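Local coordinates for protein cytochrome P450 268A2 Cyp268A2 (Mycobacterium marinum, PDB 6BLD) that belongs to the cytochrome P450 family of haem proteins and binds haem together with (3E,5E)-6,10-dimethylundeca-3,5,9-trien-2-one in this structure, at residues A184-L196 with V402-S414. Residues are numbered along the deposited sequence; the frame is centred on the assembly and turned at random.
Sequences ADALVSWADPRYL and VYVPGNFVHAIRS. With DXJ ((3E,5E)-6,10-dimethylundeca-3,5,9-trien-2-one), chain C.
Arg413 leaves its backbone with CG anti to N (chi1 176°) and then bends at chi2 and chi3, which curls its guanidinium round to meet Asp185, Ser189 and Asp192. Asp192, its own CG anti to N, turns OD2 into the guanidinium plane, with carboxylate and guanidinium nearly coplanar. That single oxygen takes a side-on grip: Arg413 NE and NH2 each donate to Asp192 OD2 over 3.1 Å, NH2 on the anti lone pair. Arg413 NH1 donates to the syn lone pair of Asp185 OD2 at 2.7 Å, this carboxylate standing 79° to the guanidinium. Ser189 OG accepts from Arg413 NH2 (3.1 Å) and in turn donates a hydrogen bond to Asp185 O, while Tyr195 CD1 lies over one guanidinium face. Asp192 OD1 makes a weak N-cap bond to Arg194 N.

Beyond this network, Val188 CG1 packs on Phe408 CD2 at 3.9 Å, and Trp190 CH2 meets Phe408 CB. Phe408 CZ reaches DXJ C04 at 3.9 Å, and Leu187 also lines that pocket. Water 3 donates to Val188 O and Pro405 O and accepts from Ala191 N, bridging the two backbones. Glu89 binds both Trp190 NE1 and Asn407 ND2.

The guanidinium probably keeps both carboxylates ionised, and its bonds fix its rotation; these ion pairs tie the end of helix 177-186 (Asp185) and the turns after it (Asp192) to the hairpin of strands 402-404 and 411-418, whose loop brings Phe408 to the ligand.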
ATOM      1  N   ALA A 184      -9.189  -1.295  -8.649  1.00 17.79           N
ATOM      2  CA  ALA A 184      -8.378  -1.029  -7.466  1.00 16.54           C
ATOM      3  C   ALA A 184      -7.117  -0.256  -7.828  1.00 16.12           C
ATOM      4  O   ALA A 184      -6.717   0.666  -7.107  1.00 16.02           O
ATOM      5  CB  ALA A 184      -8.022  -2.341  -6.766  1.00 16.17           C
ATOM      6  N   ASP A 185      -6.480  -0.615  -8.946  1.00 15.82           N
ATOM      7  CA  ASP A 185      -5.289   0.098  -9.394  1.00 15.83           C
ATOM      8  C   ASP A 185      -5.614   1.526  -9.820  1.00 16.16           C
ATOM      9  O   ASP A 185      -4.768   2.419  -9.684  1.00 16.25           O
ATOM     10  CB  ASP A 185      -4.630  -0.670 -10.541  1.00 16.58           C
ATOM     11  CG  ASP A 185      -3.398   0.027 -11.083  1.00 17.10           C
ATOM     12  OD1 ASP A 185      -2.359   0.022 -10.392  1.00 16.83           O
ATOM     13  OD2 ASP A 185      -3.471   0.575 -12.203  1.00 18.09           O
ATOM     14  N   ALA A 186      -6.827   1.763 -10.329  1.00 15.20           N
ATOM     15  CA  ALA A 186      -7.213   3.107 -10.748  1.00 17.39           C
ATOM     16  C   ALA A 186      -7.297   4.075  -9.576  1.00 16.12           C
ATOM     17  O   ALA A 186      -6.977   5.260  -9.728  1.00 14.69           O
ATOM     18  CB  ALA A 186      -8.559   3.058 -11.473  1.00 18.48           C
ATOM     19  N   LEU A 187      -7.721   3.596  -8.404  1.00 15.39           N
ATOM     20  CA  LEU A 187      -7.999   4.479  -7.277  1.00 14.75           C
ATOM     21  C   LEU A 187      -6.744   5.074  -6.655  1.00 14.54           C
ATOM     22  O   LEU A 187      -6.859   5.949  -5.792  1.00 14.56           O
ATOM     23  CB  LEU A 187      -8.799   3.725  -6.213  1.00 14.48           C
ATOM     24  CG  LEU A 187     -10.185   3.278  -6.681  1.00 14.87           C
ATOM     25  CD1 LEU A 187     -10.967   2.626  -5.554  1.00 14.85           C
ATOM     26  CD2 LEU A 187     -10.951   4.457  -7.261  1.00 14.94           C
ATOM     27  N   VAL A 188      -5.557   4.630  -7.065  1.00 14.59           N
ATOM     28  CA  VAL A 188      -4.307   5.212  -6.599  1.00 14.27           C
ATOM     29  C   VAL A 188      -3.507   5.828  -7.739  1.00 14.78           C
ATOM     30  O   VAL A 188      -2.363   6.238  -7.540  1.00 14.97           O
ATOM     31  CB  VAL A 188      -3.457   4.176  -5.835  1.00 13.82           C
ATOM     32  CG1 VAL A 188      -4.253   3.587  -4.676  1.00 12.93           C
ATOM     33  CG2 VAL A 188      -2.981   3.081  -6.780  1.00 14.57           C
ATOM     34  N   SER A 189      -4.092   5.912  -8.936  1.00 14.11           N
ATOM     35  CA  SER A 189      -3.401   6.416 -10.116  1.00 16.21           C
ATOM     36  C   SER A 189      -4.008   7.720 -10.625  1.00 16.77           C
ATOM     37  O   SER A 189      -3.979   7.995 -11.828  1.00 17.57           O
ATOM     38  CB  SER A 189      -3.405   5.364 -11.225  1.00 16.89           C
ATOM     39  OG  SER A 189      -3.110   4.076 -10.715  1.00 16.55           O
ATOM     40  N   TRP A 190      -4.556   8.537  -9.724  1.00 17.13           N
ATOM     41  CA  TRP A 190      -5.231   9.761 -10.140  1.00 18.69           C
ATOM     42  C   TRP A 190      -4.268  10.847 -10.604  1.00 20.67           C
ATOM     43  O   TRP A 190      -4.716  11.836 -11.190  1.00 20.40           O
ATOM     44  CB  TRP A 190      -6.107  10.295  -9.003  1.00 17.98           C
ATOM     45  CG  TRP A 190      -5.347  10.807  -7.810  1.00 17.41           C
ATOM     46  CD1 TRP A 190      -4.761  12.034  -7.673  1.00 17.60           C
ATOM     47  CD2 TRP A 190      -5.108  10.110  -6.580  1.00 16.79           C
ATOM     48  NE1 TRP A 190      -4.167  12.138  -6.439  1.00 17.27           N
ATOM     49  CE2 TRP A 190      -4.366  10.972  -5.749  1.00 16.55           C
ATOM     50  CE3 TRP A 190      -5.447   8.840  -6.105  1.00 16.43           C
ATOM     51  CZ2 TRP A 190      -3.958  10.605  -4.467  1.00 16.15           C
ATOM     52  CZ3 TRP A 190      -5.040   8.477  -4.832  1.00 16.09           C
ATOM     53  CH2 TRP A 190      -4.303   9.356  -4.029  1.00 15.90           C
ATOM     54  N   ALA A 191      -2.967  10.691 -10.357  1.00 23.05           N
ATOM     55  CA  ALA A 191      -1.965  11.647 -10.807  1.00 24.25           C
ATOM     56  C   ALA A 191      -1.159  11.131 -11.992  1.00 25.91           C
ATOM     57  O   ALA A 191      -0.132  11.724 -12.335  1.00 26.86           O
ATOM     58  CB  ALA A 191      -1.028  12.014  -9.654  1.00 23.65           C
ATOM     59  N   ASP A 192      -1.605  10.046 -12.626  1.00 26.31           N
ATOM     60  CA  ASP A 192      -0.877   9.430 -13.726  1.00 28.06           C
ATOM     61  C   ASP A 192      -1.494   9.856 -15.049  1.00 31.23           C
ATOM     62  O   ASP A 192      -2.585   9.376 -15.395  1.00 31.18           O
ATOM     63  CB  ASP A 192      -0.904   7.907 -13.592  1.00 27.65           C
ATOM     64  CG  ASP A 192      -0.008   7.209 -14.599  1.00 28.83           C
ATOM     65  OD1 ASP A 192       0.678   7.899 -15.383  1.00 29.47           O
ATOM     66  OD2 ASP A 192       0.012   5.958 -14.604  1.00 29.03           O
ATOM     67  N   PRO A 193      -0.852  10.742 -15.817  1.00 34.45           N
ATOM     68  CA  PRO A 193      -1.401  11.094 -17.137  1.00 37.54           C
ATOM     69  C   PRO A 193      -1.460   9.917 -18.091  1.00 40.61           C
ATOM     70  O   PRO A 193      -2.339   9.878 -18.961  1.00 40.91           O
ATOM     71  CB  PRO A 193      -0.440  12.182 -17.640  1.00 37.58           C
ATOM     72  CG  PRO A 193       0.251  12.691 -16.411  1.00 36.57           C
ATOM     73  CD  PRO A 193       0.361  11.511 -15.498  1.00 35.11           C
ATOM     74  N   ARG A 194      -0.546   8.953 -17.956  1.00 43.12           N
ATOM     75  CA  ARG A 194      -0.600   7.754 -18.784  1.00 44.64           C
ATOM     76  C   ARG A 194      -1.806   6.884 -18.460  1.00 43.82           C
ATOM     77  O   ARG A 194      -2.219   6.082 -19.304  1.00 45.08           O
ATOM     78  CB  ARG A 194       0.686   6.941 -18.624  1.00 45.89           C
ATOM     79  CG  ARG A 194       1.604   6.985 -19.834  1.00 48.27           C
ATOM     80  CD  ARG A 194       2.903   6.240 -19.567  1.00 49.31           C
ATOM     81  NE  ARG A 194       4.019   6.791 -20.332  1.00 51.70           N
ATOM     82  CZ  ARG A 194       4.685   7.892 -19.997  1.00 53.31           C
ATOM     83  NH1 ARG A 194       4.349   8.566 -18.905  1.00 53.13           N
ATOM     84  NH2 ARG A 194       5.686   8.321 -20.752  1.00 54.78           N
ATOM     85  N   TYR A 195      -2.375   7.020 -17.262  1.00 38.54           N
ATOM     86  CA  TYR A 195      -3.579   6.275 -16.917  1.00 34.43           C
ATOM     87  C   TYR A 195      -4.851   7.055 -17.223  1.00 31.54           C
ATOM     88  O   TYR A 195      -5.807   6.489 -17.762  1.00 31.89           O
ATOM     89  CB  TYR A 195      -3.566   5.884 -15.437  1.00 33.70           C
ATOM     90  CG  TYR A 195      -4.653   4.891 -15.102  1.00 34.23           C
ATOM     91  CD1 TYR A 195      -4.470   3.536 -15.333  1.00 34.89           C
ATOM     92  CD2 TYR A 195      -5.872   5.311 -14.585  1.00 34.24           C
ATOM     93  CE1 TYR A 195      -5.461   2.623 -15.045  1.00 35.14           C
ATOM     94  CE2 TYR A 195      -6.872   4.404 -14.295  1.00 34.47           C
ATOM     95  CZ  TYR A 195      -6.659   3.060 -14.527  1.00 34.93           C
ATOM     96  OH  TYR A 195      -7.643   2.143 -14.246  1.00 35.26           O
ATOM     97  N   LEU A 196      -4.883   8.346 -16.881  1.00 28.72           N
ATOM     98  CA  LEU A 196      -6.069   9.150 -17.150  1.00 26.77           C
ATOM     99  C   LEU A 196      -6.295   9.314 -18.649  1.00 26.39           C
ATOM    100  O   LEU A 196      -7.438   9.254 -19.117  1.00 25.94           O
ATOM    101  CB  LEU A 196      -5.942  10.514 -16.473  1.00 26.00           C
ATOM    102  CG  LEU A 196      -5.825  10.509 -14.948  1.00 24.82           C
ATOM    103  CD1 LEU A 196      -5.775  11.932 -14.412  1.00 24.80           C
ATOM    104  CD2 LEU A 196      -6.981   9.741 -14.324  1.00 24.29           C
ATOM    105  N   VAL A 402       8.286   1.646 -15.974  1.00 29.83           N
ATOM    106  CA  VAL A 402       7.578   2.907 -16.154  1.00 29.53           C
ATOM    107  C   VAL A 402       6.911   3.222 -14.822  1.00 28.54           C
ATOM    108  O   VAL A 402       5.903   2.604 -14.457  1.00 27.61           O
ATOM    109  CB  VAL A 402       6.558   2.842 -17.296  1.00 29.86           C
ATOM    110  CG1 VAL A 402       5.809   4.161 -17.414  1.00 29.67           C
ATOM    111  CG2 VAL A 402       7.249   2.498 -18.605  1.00 30.93           C
ATOM    112  N   TYR A 403       7.471   4.178 -14.087  1.00 28.70           N
ATOM    113  CA  TYR A 403       6.971   4.505 -12.760  1.00 28.20           C
ATOM    114  C   TYR A 403       5.771   5.438 -12.848  1.00 26.73           C
ATOM    115  O   TYR A 403       5.702   6.310 -13.719  1.00 27.45           O
ATOM    116  CB  TYR A 403       8.079   5.141 -11.920  1.00 29.95           C
ATOM    117  CG  TYR A 403       9.184   4.175 -11.560  1.00 31.33           C
ATOM    118  CD1 TYR A 403       9.041   3.290 -10.500  1.00 31.45           C
ATOM    119  CD2 TYR A 403      10.369   4.144 -12.284  1.00 32.80           C
ATOM    120  CE1 TYR A 403      10.047   2.403 -10.169  1.00 32.64           C
ATOM    121  CE2 TYR A 403      11.381   3.259 -11.961  1.00 33.79           C
ATOM    122  CZ  TYR A 403      11.214   2.391 -10.903  1.00 33.80           C
ATOM    123  OH  TYR A 403      12.219   1.509 -10.576  1.00 34.80           O
ATOM    124  N   VAL A 404       4.823   5.246 -11.936  1.00 24.47           N
ATOM    125  CA  VAL A 404       3.577   6.004 -11.924  1.00 23.22           C
ATOM    126  C   VAL A 404       3.797   7.266 -11.093  1.00 21.94           C
ATOM    127  O   VAL A 404       4.182   7.155  -9.918  1.00 21.39           O
ATOM    128  CB  VAL A 404       2.422   5.172 -11.355  1.00 23.74           C
ATOM    129  CG1 VAL A 404       1.182   6.035 -11.170  1.00 23.86           C
ATOM    130  CG2 VAL A 404       2.126   3.982 -12.256  1.00 24.60           C
ATOM    131  N   PRO A 405       3.572   8.457 -11.646  1.00 21.26           N
ATOM    132  CA  PRO A 405       3.679   9.673 -10.831  1.00 20.16           C
ATOM    133  C   PRO A 405       2.552   9.751  -9.812  1.00 18.30           C
ATOM    134  O   PRO A 405       1.413   9.365 -10.084  1.00 17.35           O
ATOM    135  CB  PRO A 405       3.584  10.804 -11.862  1.00 21.17           C
ATOM    136  CG  PRO A 405       2.861  10.202 -13.019  1.00 21.96           C
ATOM    137  CD  PRO A 405       3.265   8.754 -13.055  1.00 21.70           C
ATOM    138  N   GLY A 406       2.883  10.252  -8.633  1.00 17.40           N
ATOM    139  CA  GLY A 406       1.912  10.353  -7.562  1.00 16.05           C
ATOM    140  C   GLY A 406       2.593  10.456  -6.219  1.00 14.89           C
ATOM    141  O   GLY A 406       3.802  10.259  -6.086  1.00 15.55           O
ATOM    142  N   ASN A 407       1.780  10.766  -5.209  1.00 14.01           N
ATOM    143  CA  ASN A 407       2.266  11.009  -3.857  1.00 13.70           C
ATOM    144  C   ASN A 407       1.762   9.981  -2.851  1.00 13.51           C
ATOM    145  O   ASN A 407       1.927  10.182  -1.642  1.00 13.73           O
ATOM    146  CB  ASN A 407       1.873  12.420  -3.399  1.00 13.65           C
ATOM    147  CG  ASN A 407       0.377  12.683  -3.516  1.00 14.07           C
ATOM    148  OD1 ASN A 407      -0.446  11.900  -3.039  1.00 13.87           O
ATOM    149  ND2 ASN A 407       0.021  13.798  -4.146  1.00 13.75           N
ATOM    150  N   PHE A 408       1.151   8.890  -3.310  1.00 13.37           N
ATOM    151  CA  PHE A 408       0.590   7.888  -2.409  1.00 13.14           C
ATOM    152  C   PHE A 408       1.265   6.534  -2.572  1.00 12.91           C
ATOM    153  O   PHE A 408       1.801   6.000  -1.595  1.00 13.03           O
ATOM    154  CB  PHE A 408      -0.925   7.770  -2.635  1.00 12.44           C
ATOM    155  CG  PHE A 408      -1.615   6.824  -1.684  1.00 12.85           C
ATOM    156  CD1 PHE A 408      -1.141   6.639  -0.395  1.00 12.44           C
ATOM    157  CD2 PHE A 408      -2.741   6.121  -2.084  1.00 13.32           C
ATOM    158  CE1 PHE A 408      -1.773   5.770   0.477  1.00 12.54           C
ATOM    159  CE2 PHE A 408      -3.382   5.252  -1.216  1.00 13.18           C
ATOM    160  CZ  PHE A 408      -2.896   5.076   0.067  1.00 12.78           C
ATOM    161  N   VAL A 409       1.260   5.961  -3.772  1.00 13.30           N
ATOM    162  CA  VAL A 409       1.767   4.615  -4.009  1.00 14.27           C
ATOM    163  C   VAL A 409       2.972   4.694  -4.937  1.00 15.56           C
ATOM    164  O   VAL A 409       2.927   5.380  -5.965  1.00 16.64           O
ATOM    165  CB  VAL A 409       0.678   3.696  -4.597  1.00 14.63           C
ATOM    166  CG1 VAL A 409       1.282   2.382  -5.075  1.00 14.62           C
ATOM    167  CG2 VAL A 409      -0.408   3.434  -3.562  1.00 14.34           C
ATOM    168  N   HIS A 410       4.048   4.001  -4.562  1.00 15.77           N
ATOM    169  CA  HIS A 410       5.240   3.841  -5.396  1.00 16.64           C
ATOM    170  C   HIS A 410       4.956   2.713  -6.378  1.00 17.27           C
ATOM    171  O   HIS A 410       5.138   1.533  -6.074  1.00 17.31           O
ATOM    172  CB  HIS A 410       6.459   3.548  -4.530  1.00 17.02           C
ATOM    173  CG  HIS A 410       7.757   3.546  -5.279  1.00 18.12           C
ATOM    174  ND1 HIS A 410       8.818   2.742  -4.923  1.00 18.52           N
ATOM    175  CD2 HIS A 410       8.168   4.257  -6.354  1.00 18.60           C
ATOM    176  CE1 HIS A 410       9.826   2.955  -5.749  1.00 18.96           C
ATOM    177  NE2 HIS A 410       9.457   3.870  -6.628  1.00 19.13           N
ATOM    178  N   ALA A 411       4.501   3.073  -7.575  1.00 17.93           N
ATOM    179  CA  ALA A 411       3.934   2.109  -8.503  1.00 18.44           C
ATOM    180  C   ALA A 411       4.717   2.061  -9.807  1.00 19.12           C
ATOM    181  O   ALA A 411       5.313   3.054 -10.238  1.00 19.12           O
ATOM    182  CB  ALA A 411       2.465   2.434  -8.803  1.00 18.24           C
ATOM    183  N   ILE A 412       4.700   0.888 -10.435  1.00 19.80           N
ATOM    184  CA  ILE A 412       5.265   0.680 -11.762  1.00 20.30           C
ATOM    185  C   ILE A 412       4.109   0.396 -12.711  1.00 20.60           C
ATOM    186  O   ILE A 412       3.400  -0.608 -12.555  1.00 20.46           O
ATOM    187  CB  ILE A 412       6.287  -0.467 -11.775  1.00 21.17           C
ATOM    188  CG1 ILE A 412       7.546  -0.075 -10.996  1.00 21.41           C
ATOM    189  CG2 ILE A 412       6.641  -0.847 -13.202  1.00 22.01           C
ATOM    190  CD1 ILE A 412       8.541  -1.207 -10.831  1.00 21.90           C
ATOM    191  N   ARG A 413       3.909   1.283 -13.687  1.00 21.02           N
ATOM    192  CA  ARG A 413       2.812   1.109 -14.635  1.00 21.78           C
ATOM    193  C   ARG A 413       3.029  -0.125 -15.504  1.00 22.01           C
ATOM    194  O   ARG A 413       2.140  -0.976 -15.626  1.00 22.37           O
ATOM    195  CB  ARG A 413       2.664   2.361 -15.501  1.00 22.84           C
ATOM    196  CG  ARG A 413       1.608   2.250 -16.592  1.00 24.22           C
ATOM    197  CD  ARG A 413       0.237   1.937 -16.012  1.00 25.06           C
ATOM    198  NE  ARG A 413      -0.174   2.921 -15.016  1.00 25.45           N
ATOM    199  CZ  ARG A 413      -1.023   2.670 -14.025  1.00 25.44           C
ATOM    200  NH1 ARG A 413      -1.552   1.461 -13.895  1.00 25.78           N
ATOM    201  NH2 ARG A 413      -1.341   3.624 -13.163  1.00 24.66           N
ATOM    202  N   SER A 414       4.203  -0.235 -16.116  1.00 22.24           N
ATOM    203  CA  SER A 414       4.532  -1.382 -16.947  1.00 22.80           C
ATOM    204  C   SER A 414       6.035  -1.606 -16.896  1.00 23.28           C
ATOM    205  O   SER A 414       6.809  -0.697 -16.587  1.00 23.13           O
ATOM    206  CB  SER A 414       4.063  -1.186 -18.394  1.00 23.68           C
ATOM    207  OG  SER A 414       4.678  -0.051 -18.974  1.00 24.23           O
TER
HETATM  208  C10 DXJ C 502      -8.526   4.931  -1.895  1.00 13.73           C
HETATM  209  C13 DXJ C 502      -9.314   7.693  -4.428  1.00 14.75           C
HETATM  210  C01 DXJ C 502      -2.798   0.463   2.643  1.00 13.92           C
HETATM  211  C02 DXJ C 502      -3.617   0.999   1.472  1.00 13.73           C
HETATM  212  C03 DXJ C 502      -4.878   1.333   1.657  1.00 13.46           C
HETATM  213  C04 DXJ C 502      -2.970   1.149   0.096  1.00 14.43           C
HETATM  214  C05 DXJ C 502      -5.720   1.874   0.503  1.00 13.21           C
HETATM  215  C06 DXJ C 502      -6.492   3.133   0.891  1.00 13.17           C
HETATM  216  C07 DXJ C 502      -7.584   3.499  -0.113  1.00 13.74           C
HETATM  217  C08 DXJ C 502      -7.440   4.554  -0.890  1.00 13.44           C
HETATM  218  C09 DXJ C 502      -8.844   2.644  -0.208  1.00 13.91           C
HETATM  219  C11 DXJ C 502      -8.486   6.110  -2.481  1.00 13.75           C
HETATM  220  C12 DXJ C 502      -9.560   6.515  -3.489  1.00 14.62           C
HETATM  221  O14 DXJ C 502     -10.582   5.916  -3.541  1.00 15.04           O
HETATM  222  O   HOH W   1      -0.002   7.448  -5.809  1.00 15.70           O
HETATM  223  O   HOH W   2       0.191   5.033  -7.972  1.00 24.78           O
HETATM  224  O   HOH W   3      -1.150   8.676  -9.288  1.00 29.09           O
HETATM  225  O   HOH W   4       3.082   6.489 -16.017  1.00 36.81           O